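Local coordinates for Ac-ASP-7 (Ancylostoma caninum, PDB 3S6S), which is a hookworm-secreted protein of the SCP/TAPS (pathogenesis-related) family, of unknown function but probably released at the interface between parasite and host, at residues E46-E57 against V109-S120. Numbering follows the deposited sequence.
Sequences EMYGLVYDCGLE and VVYPKATRFGCS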
ATOM      1  N   GLU A  46     -14.379  -5.351  -6.118  1.00 38.60           N
ATOM      2  CA  GLU A  46     -13.993  -3.981  -6.379  1.00 34.79           C
ATOM      3  C   GLU A  46     -12.734  -3.729  -5.576  1.00 38.76           C
ATOM      4  O   GLU A  46     -12.653  -4.087  -4.397  1.00 39.44           O
ATOM      5  CB  GLU A  46     -15.101  -3.020  -5.958  1.00 33.76           C
ATOM      6  CG  GLU A  46     -14.752  -1.562  -6.142  1.00 33.28           C
ATOM      7  CD  GLU A  46     -15.926  -0.651  -5.897  1.00 37.89           C
ATOM      8  OE1 GLU A  46     -17.074  -1.131  -5.938  1.00 41.84           O
ATOM      9  OE2 GLU A  46     -15.706   0.553  -5.663  1.00 43.15           O
ATOM     10  N   MET A  47     -11.737  -3.145  -6.221  1.00 35.43           N
ATOM     11  CA  MET A  47     -10.489  -2.839  -5.548  1.00 33.72           C
ATOM     12  C   MET A  47      -9.992  -1.469  -6.005  1.00 36.17           C
ATOM     13  O   MET A  47     -10.111  -1.117  -7.180  1.00 37.25           O
ATOM     14  CB  MET A  47      -9.461  -3.932  -5.837  1.00 33.17           C
ATOM     15  CG  MET A  47      -8.085  -3.717  -5.200  1.00 34.32           C
ATOM     16  SD  MET A  47      -7.993  -4.069  -3.431  1.00 30.79           S
ATOM     17  CE  MET A  47      -8.244  -5.853  -3.411  1.00 31.19           C
ATOM     18  N   TYR A  48      -9.468  -0.685  -5.069  1.00 33.61           N
ATOM     19  CA  TYR A  48      -8.837   0.580  -5.420  1.00 32.44           C
ATOM     20  C   TYR A  48      -7.352   0.374  -5.451  1.00 30.25           C
ATOM     21  O   TYR A  48      -6.818  -0.299  -4.587  1.00 31.62           O
ATOM     22  CB  TYR A  48      -9.202   1.676  -4.417  1.00 29.81           C
ATOM     23  CG  TYR A  48     -10.488   2.358  -4.799  1.00 33.59           C
ATOM     24  CD1 TYR A  48     -11.691   1.658  -4.768  1.00 34.62           C
ATOM     25  CD2 TYR A  48     -10.503   3.686  -5.237  1.00 31.71           C
ATOM     26  CE1 TYR A  48     -12.872   2.250  -5.135  1.00 35.45           C
ATOM     27  CE2 TYR A  48     -11.690   4.293  -5.610  1.00 32.80           C
ATOM     28  CZ  TYR A  48     -12.875   3.560  -5.554  1.00 35.03           C
ATOM     29  OH  TYR A  48     -14.067   4.121  -5.917  1.00 36.50           O
ATOM     30  N   GLY A  49      -6.686   0.912  -6.466  1.00 29.58           N
ATOM     31  CA  GLY A  49      -5.236   0.925  -6.464  1.00 26.67           C
ATOM     32  C   GLY A  49      -4.815   1.915  -5.387  1.00 28.74           C
ATOM     33  O   GLY A  49      -5.573   2.820  -5.047  1.00 28.96           O
ATOM     34  N   LEU A  50      -3.629   1.756  -4.823  1.00 24.37           N
ATOM     35  CA  LEU A  50      -3.170   2.755  -3.888  1.00 22.81           C
ATOM     36  C   LEU A  50      -2.375   3.815  -4.638  1.00 24.92           C
ATOM     37  O   LEU A  50      -1.392   3.522  -5.325  1.00 22.86           O
ATOM     38  CB  LEU A  50      -2.310   2.130  -2.796  1.00 24.17           C
ATOM     39  CG  LEU A  50      -2.916   1.026  -1.933  1.00 23.18           C
ATOM     40  CD1 LEU A  50      -1.849   0.481  -1.010  1.00 23.00           C
ATOM     41  CD2 LEU A  50      -4.098   1.549  -1.128  1.00 25.35           C
ATOM     42  N   VAL A  51      -2.803   5.058  -4.507  1.00 27.43           N
ATOM     43  CA  VAL A  51      -2.002   6.153  -4.997  1.00 27.70           C
ATOM     44  C   VAL A  51      -0.799   6.345  -4.083  1.00 26.30           C
ATOM     45  O   VAL A  51      -0.958   6.471  -2.877  1.00 25.37           O
ATOM     46  CB  VAL A  51      -2.824   7.440  -5.048  1.00 26.48           C
ATOM     47  CG1 VAL A  51      -1.912   8.632  -5.239  1.00 25.89           C
ATOM     48  CG2 VAL A  51      -3.872   7.337  -6.147  1.00 25.52           C
ATOM     49  N   TYR A  52       0.402   6.346  -4.661  1.00 30.05           N
ATOM     50  CA  TYR A  52       1.606   6.674  -3.911  1.00 27.23           C
ATOM     51  C   TYR A  52       1.664   8.169  -3.615  1.00 29.87           C
ATOM     52  O   TYR A  52       1.654   8.997  -4.525  1.00 32.87           O
ATOM     53  CB  TYR A  52       2.900   6.215  -4.610  1.00 33.26           C
ATOM     54  CG  TYR A  52       4.034   6.198  -3.605  1.00 28.29           C
ATOM     55  CD1 TYR A  52       4.361   5.031  -2.928  1.00 23.80           C
ATOM     56  CD2 TYR A  52       4.707   7.369  -3.271  1.00 26.89           C
ATOM     57  CE1 TYR A  52       5.355   5.018  -1.972  1.00 28.47           C
ATOM     58  CE2 TYR A  52       5.710   7.372  -2.317  1.00 26.88           C
ATOM     59  CZ  TYR A  52       6.029   6.194  -1.668  1.00 30.21           C
ATOM     60  OH  TYR A  52       7.019   6.189  -0.712  1.00 32.26           O
ATOM     61  N   ASP A  53       1.731   8.500  -2.332  1.00 27.16           N
ATOM     62  CA  ASP A  53       1.529   9.867  -1.872  1.00 28.33           C
ATOM     63  C   ASP A  53       2.715  10.315  -1.025  1.00 28.85           C
ATOM     64  O   ASP A  53       2.903   9.826   0.097  1.00 27.16           O
ATOM     65  CB  ASP A  53       0.229   9.938  -1.064  1.00 27.73           C
ATOM     66  CG  ASP A  53      -0.068  11.333  -0.506  1.00 32.49           C
ATOM     67  OD1 ASP A  53       0.858  12.096  -0.142  1.00 29.27           O
ATOM     68  OD2 ASP A  53      -1.270  11.660  -0.406  1.00 38.54           O
ATOM     69  N   CYS A  54       3.491  11.257  -1.566  1.00 28.14           N
ATOM     70  CA  CYS A  54       4.704  11.758  -0.925  1.00 28.55           C
ATOM     71  C   CYS A  54       4.430  12.363   0.436  1.00 28.71           C
ATOM     72  O   CYS A  54       5.279  12.294   1.323  1.00 28.04           O
ATOM     73  CB  CYS A  54       5.407  12.797  -1.798  1.00 32.18           C
ATOM     74  SG  CYS A  54       5.800  12.247  -3.474  1.00 32.13           S
ATOM     75  N   GLY A  55       3.258  12.970   0.587  1.00 27.89           N
ATOM     76  CA  GLY A  55       2.815  13.478   1.872  1.00 26.46           C
ATOM     77  C   GLY A  55       2.731  12.365   2.896  1.00 27.82           C
ATOM     78  O   GLY A  55       3.233  12.505   4.012  1.00 30.21           O
ATOM     79  N   LEU A  56       2.117  11.248   2.518  1.00 24.72           N
ATOM     80  CA  LEU A  56       2.060  10.100   3.413  1.00 28.45           C
ATOM     81  C   LEU A  56       3.424   9.422   3.581  1.00 27.67           C
ATOM     82  O   LEU A  56       3.675   8.802   4.608  1.00 25.27           O
ATOM     83  CB  LEU A  56       1.016   9.079   2.967  1.00 25.69           C
ATOM     84  CG  LEU A  56      -0.431   9.553   2.996  1.00 29.37           C
ATOM     85  CD1 LEU A  56      -1.354   8.447   2.521  1.00 23.79           C
ATOM     86  CD2 LEU A  56      -0.803  10.032   4.402  1.00 31.41           C
ATOM     87  N   GLU A  57       4.305   9.535   2.588  1.00 25.64           N
ATOM     88  CA  GLU A  57       5.656   9.036   2.801  1.00 27.06           C
ATOM     89  C   GLU A  57       6.355   9.852   3.895  1.00 26.64           C
ATOM     90  O   GLU A  57       7.045   9.301   4.744  1.00 31.88           O
ATOM     91  CB  GLU A  57       6.495   9.021   1.530  1.00 26.99           C
ATOM     92  CG  GLU A  57       7.982   9.042   1.864  1.00 28.13           C
ATOM     93  CD  GLU A  57       8.899   8.737   0.686  1.00 31.75           C
ATOM     94  OE1 GLU A  57       8.416   8.255  -0.366  1.00 25.21           O
ATOM     95  OE2 GLU A  57      10.114   8.978   0.838  1.00 28.77           O
ATOM     96  N   VAL A 109      -2.443  -3.963   3.714  1.00 26.31           N
ATOM     97  CA  VAL A 109      -1.927  -3.910   2.350  1.00 24.98           C
ATOM     98  C   VAL A 109      -3.032  -4.101   1.320  1.00 26.77           C
ATOM     99  O   VAL A 109      -3.038  -3.508   0.239  1.00 26.27           O
ATOM    100  CB  VAL A 109      -0.892  -5.034   2.150  1.00 25.42           C
ATOM    101  CG1 VAL A 109      -0.508  -5.182   0.669  1.00 24.08           C
ATOM    102  CG2 VAL A 109       0.329  -4.771   3.030  1.00 23.26           C
ATOM    103  N   VAL A 110      -4.006  -4.897   1.707  1.00 26.11           N
ATOM    104  CA  VAL A 110      -4.917  -5.528   0.775  1.00 28.78           C
ATOM    105  C   VAL A 110      -6.368  -4.997   0.892  1.00 29.58           C
ATOM    106  O   VAL A 110      -7.229  -5.345   0.087  1.00 32.05           O
ATOM    107  CB  VAL A 110      -4.775  -7.065   0.993  1.00 31.29           C
ATOM    108  CG1 VAL A 110      -6.095  -7.767   1.241  1.00 30.90           C
ATOM    109  CG2 VAL A 110      -3.932  -7.681  -0.113  1.00 26.98           C
ATOM    110  N   TYR A 111      -6.594  -4.128   1.884  1.00 25.36           N
ATOM    111  CA  TYR A 111      -7.883  -3.507   2.185  1.00 28.13           C
ATOM    112  C   TYR A 111      -8.400  -2.694   1.003  1.00 31.67           C
ATOM    113  O   TYR A 111      -7.827  -1.661   0.670  1.00 28.88           O
ATOM    114  CB  TYR A 111      -7.714  -2.580   3.399  1.00 26.14           C
ATOM    115  CG  TYR A 111      -8.969  -1.901   3.897  1.00 26.50           C
ATOM    116  CD1 TYR A 111      -8.915  -0.636   4.459  1.00 29.18           C
ATOM    117  CD2 TYR A 111     -10.206  -2.538   3.838  1.00 29.25           C
ATOM    118  CE1 TYR A 111     -10.063  -0.011   4.932  1.00 31.01           C
ATOM    119  CE2 TYR A 111     -11.351  -1.924   4.297  1.00 25.61           C
ATOM    120  CZ  TYR A 111     -11.275  -0.663   4.840  1.00 31.45           C
ATOM    121  OH  TYR A 111     -12.415  -0.052   5.313  1.00 34.22           O
ATOM    122  N   PRO A 112      -9.501  -3.148   0.375  1.00 33.91           N
ATOM    123  CA  PRO A 112      -9.994  -2.551  -0.881  1.00 28.58           C
ATOM    124  C   PRO A 112     -10.395  -1.079  -0.787  1.00 28.18           C
ATOM    125  O   PRO A 112     -10.504  -0.437  -1.823  1.00 31.74           O
ATOM    126  CB  PRO A 112     -11.212  -3.414  -1.226  1.00 30.75           C
ATOM    127  CG  PRO A 112     -10.964  -4.717  -0.523  1.00 32.51           C
ATOM    128  CD  PRO A 112     -10.272  -4.342   0.758  1.00 30.02           C
ATOM    129  N   LYS A 113     -10.570  -0.543   0.420  1.00 30.02           N
ATOM    130  CA  LYS A 113     -11.047   0.835   0.568  1.00 30.22           C
ATOM    131  C   LYS A 113      -9.959   1.837   0.951  1.00 30.67           C
ATOM    132  O   LYS A 113     -10.227   3.034   1.087  1.00 27.70           O
ATOM    133  CB  LYS A 113     -12.223   0.901   1.542  1.00 31.58           C
ATOM    134  CG  LYS A 113     -13.414   0.098   1.057  1.00 34.75           C
ATOM    135  CD  LYS A 113     -14.605   0.117   2.017  1.00 33.59           C
ATOM    136  CE  LYS A 113     -15.777  -0.664   1.396  1.00 29.43           C
ATOM    137  NZ  LYS A 113     -16.923  -0.780   2.326  1.00 36.90           N
ATOM    138  N   ALA A 114      -8.736   1.353   1.135  1.00 28.41           N
ATOM    139  CA  ALA A 114      -7.591   2.257   1.177  1.00 28.89           C
ATOM    140  C   ALA A 114      -7.372   2.773  -0.247  1.00 24.80           C
ATOM    141  O   ALA A 114      -7.591   2.042  -1.202  1.00 27.59           O
ATOM    142  CB  ALA A 114      -6.342   1.535   1.711  1.00 24.10           C
ATOM    143  N   THR A 115      -6.954   4.024  -0.394  1.00 23.57           N
ATOM    144  CA  THR A 115      -6.798   4.619  -1.721  1.00 22.17           C
ATOM    145  C   THR A 115      -5.459   5.305  -1.936  1.00 27.21           C
ATOM    146  O   THR A 115      -5.128   5.683  -3.071  1.00 27.05           O
ATOM    147  CB  THR A 115      -7.881   5.673  -2.018  1.00 25.21           C
ATOM    148  OG1 THR A 115      -7.599   6.873  -1.294  1.00 22.23           O
ATOM    149  CG2 THR A 115      -9.264   5.154  -1.679  1.00 25.42           C
ATOM    150  N   ARG A 116      -4.704   5.501  -0.853  1.00 23.39           N
ATOM    151  CA  ARG A 116      -3.364   6.048  -0.970  1.00 26.06           C
ATOM    152  C   ARG A 116      -2.482   5.673   0.209  1.00 26.42           C
ATOM    153  O   ARG A 116      -2.980   5.348   1.295  1.00 27.34           O
ATOM    154  CB  ARG A 116      -3.371   7.566  -1.218  1.00 28.70           C
ATOM    155  CG  ARG A 116      -4.185   8.381  -0.262  1.00 30.15           C
ATOM    156  CD  ARG A 116      -3.916   9.870  -0.474  1.00 31.31           C
ATOM    157  NE  ARG A 116      -4.840  10.487  -1.418  1.00 36.08           N
ATOM    158  CZ  ARG A 116      -4.521  11.506  -2.220  1.00 40.36           C
ATOM    159  NH1 ARG A 116      -3.291  12.016  -2.202  1.00 31.64           N
ATOM    160  NH2 ARG A 116      -5.426  12.006  -3.055  1.00 37.26           N
ATOM    161  N   PHE A 117      -1.171   5.694  -0.039  1.00 20.88           N
ATOM    162  CA  PHE A 117      -0.178   5.341   0.954  1.00 22.25           C
ATOM    163  C   PHE A 117       1.167   5.939   0.570  1.00 25.47           C
ATOM    164  O   PHE A 117       1.358   6.373  -0.557  1.00 28.03           O
ATOM    165  CB  PHE A 117      -0.047   3.816   1.083  1.00 22.30           C
ATOM    166  CG  PHE A 117       0.790   3.162  -0.006  1.00 25.04           C
ATOM    167  CD1 PHE A 117       0.595   3.465  -1.350  1.00 27.33           C
ATOM    168  CD2 PHE A 117       1.767   2.232   0.319  1.00 26.21           C
ATOM    169  CE1 PHE A 117       1.353   2.837  -2.343  1.00 23.91           C
ATOM    170  CE2 PHE A 117       2.534   1.611  -0.667  1.00 21.91           C
ATOM    171  CZ  PHE A 117       2.326   1.916  -1.999  1.00 24.33           C
ATOM    172  N   GLY A 118       2.092   5.932   1.519  1.00 23.18           N
ATOM    173  CA  GLY A 118       3.473   6.276   1.285  1.00 23.74           C
ATOM    174  C   GLY A 118       4.345   5.549   2.300  1.00 26.16           C
ATOM    175  O   GLY A 118       3.872   5.175   3.379  1.00 22.73           O
ATOM    176  N   CYS A 119       5.618   5.332   1.958  1.00 24.96           N
ATOM    177  CA  CYS A 119       6.512   4.602   2.852  1.00 27.86           C
ATOM    178  C   CYS A 119       7.846   5.307   3.012  1.00 28.69           C
ATOM    179  O   CYS A 119       8.259   6.095   2.167  1.00 27.93           O
ATOM    180  CB  CYS A 119       6.745   3.179   2.343  1.00 24.44           C
ATOM    181  SG  CYS A 119       5.241   2.347   1.796  1.00 27.86           S
ATOM    182  N   SER A 120       8.520   5.011   4.106  1.00 26.10           N
ATOM    183  CA  SER A 120       9.852   5.532   4.309  1.00 28.84           C
ATOM    184  C   SER A 120      10.646   4.476   5.036  1.00 28.78           C
ATOM    185  O   SER A 120      10.075   3.611   5.699  1.00 29.64           O
ATOM    186  CB  SER A 120       9.806   6.825   5.119  1.00 29.75           C
ATOM    187  OG  SER A 120      11.114   7.324   5.320  1.00 28.69           O
TER
HETATM  188  O   HOH W   1      10.969   9.462   3.281  1.00 31.30           O
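Backbone bonds zip strand 51-53 to strand 116-123 in parallel: Val51 N donates to Thr115 O (2.8 Å), Phe117 N to Val51 O, and Asp53 N to Phe117 O. Upstream, where both chains are loop, a long, weak bond from Tyr48 N to Pro112 O joins them.

Charge gathers at the end of the short strand. Arg116 NH1 meets Asp53 OD2 at 2.7 Å in a salt bridge; OD2 lies at the guanidinium edge, close to its plane, while NH1 approaches it from above the carboxylate plane, and the two groups are turned 66° apart. The other oxygen, OD1, caps helix 54-65 as acceptor for Leu56 N, so one aspartate ties the helix start to the neighbouring strand.

Tyr52 turns to the sheet face it shares with Phe117; with CG anti to the backbone N (chi1 -163°), the ring passes over Gly118 and carries the hydroxyl to Cys119 N. That hydroxyl donates to Glu57 OE1 and accepts a nearly straight bond from Cys119 N (3.1 Å). A water links Glu57 OE2 to Ser120 OG.

Apolar packing centres on Phe117. Leu50 CD1 sits over one face of its ring, 4.0 Å from the centroid, while the edge of Tyr52 points at the Phe117 face in a T-shaped pair with planes at 75°. Gly118 CA lies over a face of Tyr52, 4.2 Å from that centroid, and is pressed closely against the backbone of Glu57. Farther back, Leu50 CD2 touches Ala114 CB (3.6 Å) and Met47 SD rests on Pro112.

Disulfides Cys12-Cys54 and Cys119-Cys138 tie both segments to their surroundings. Here two adjacent parallel strands of the mixed central sheet, one leading directly into a helix, form part of the alpha-beta-alpha sandwich characteristic of SCP/TAPS proteins.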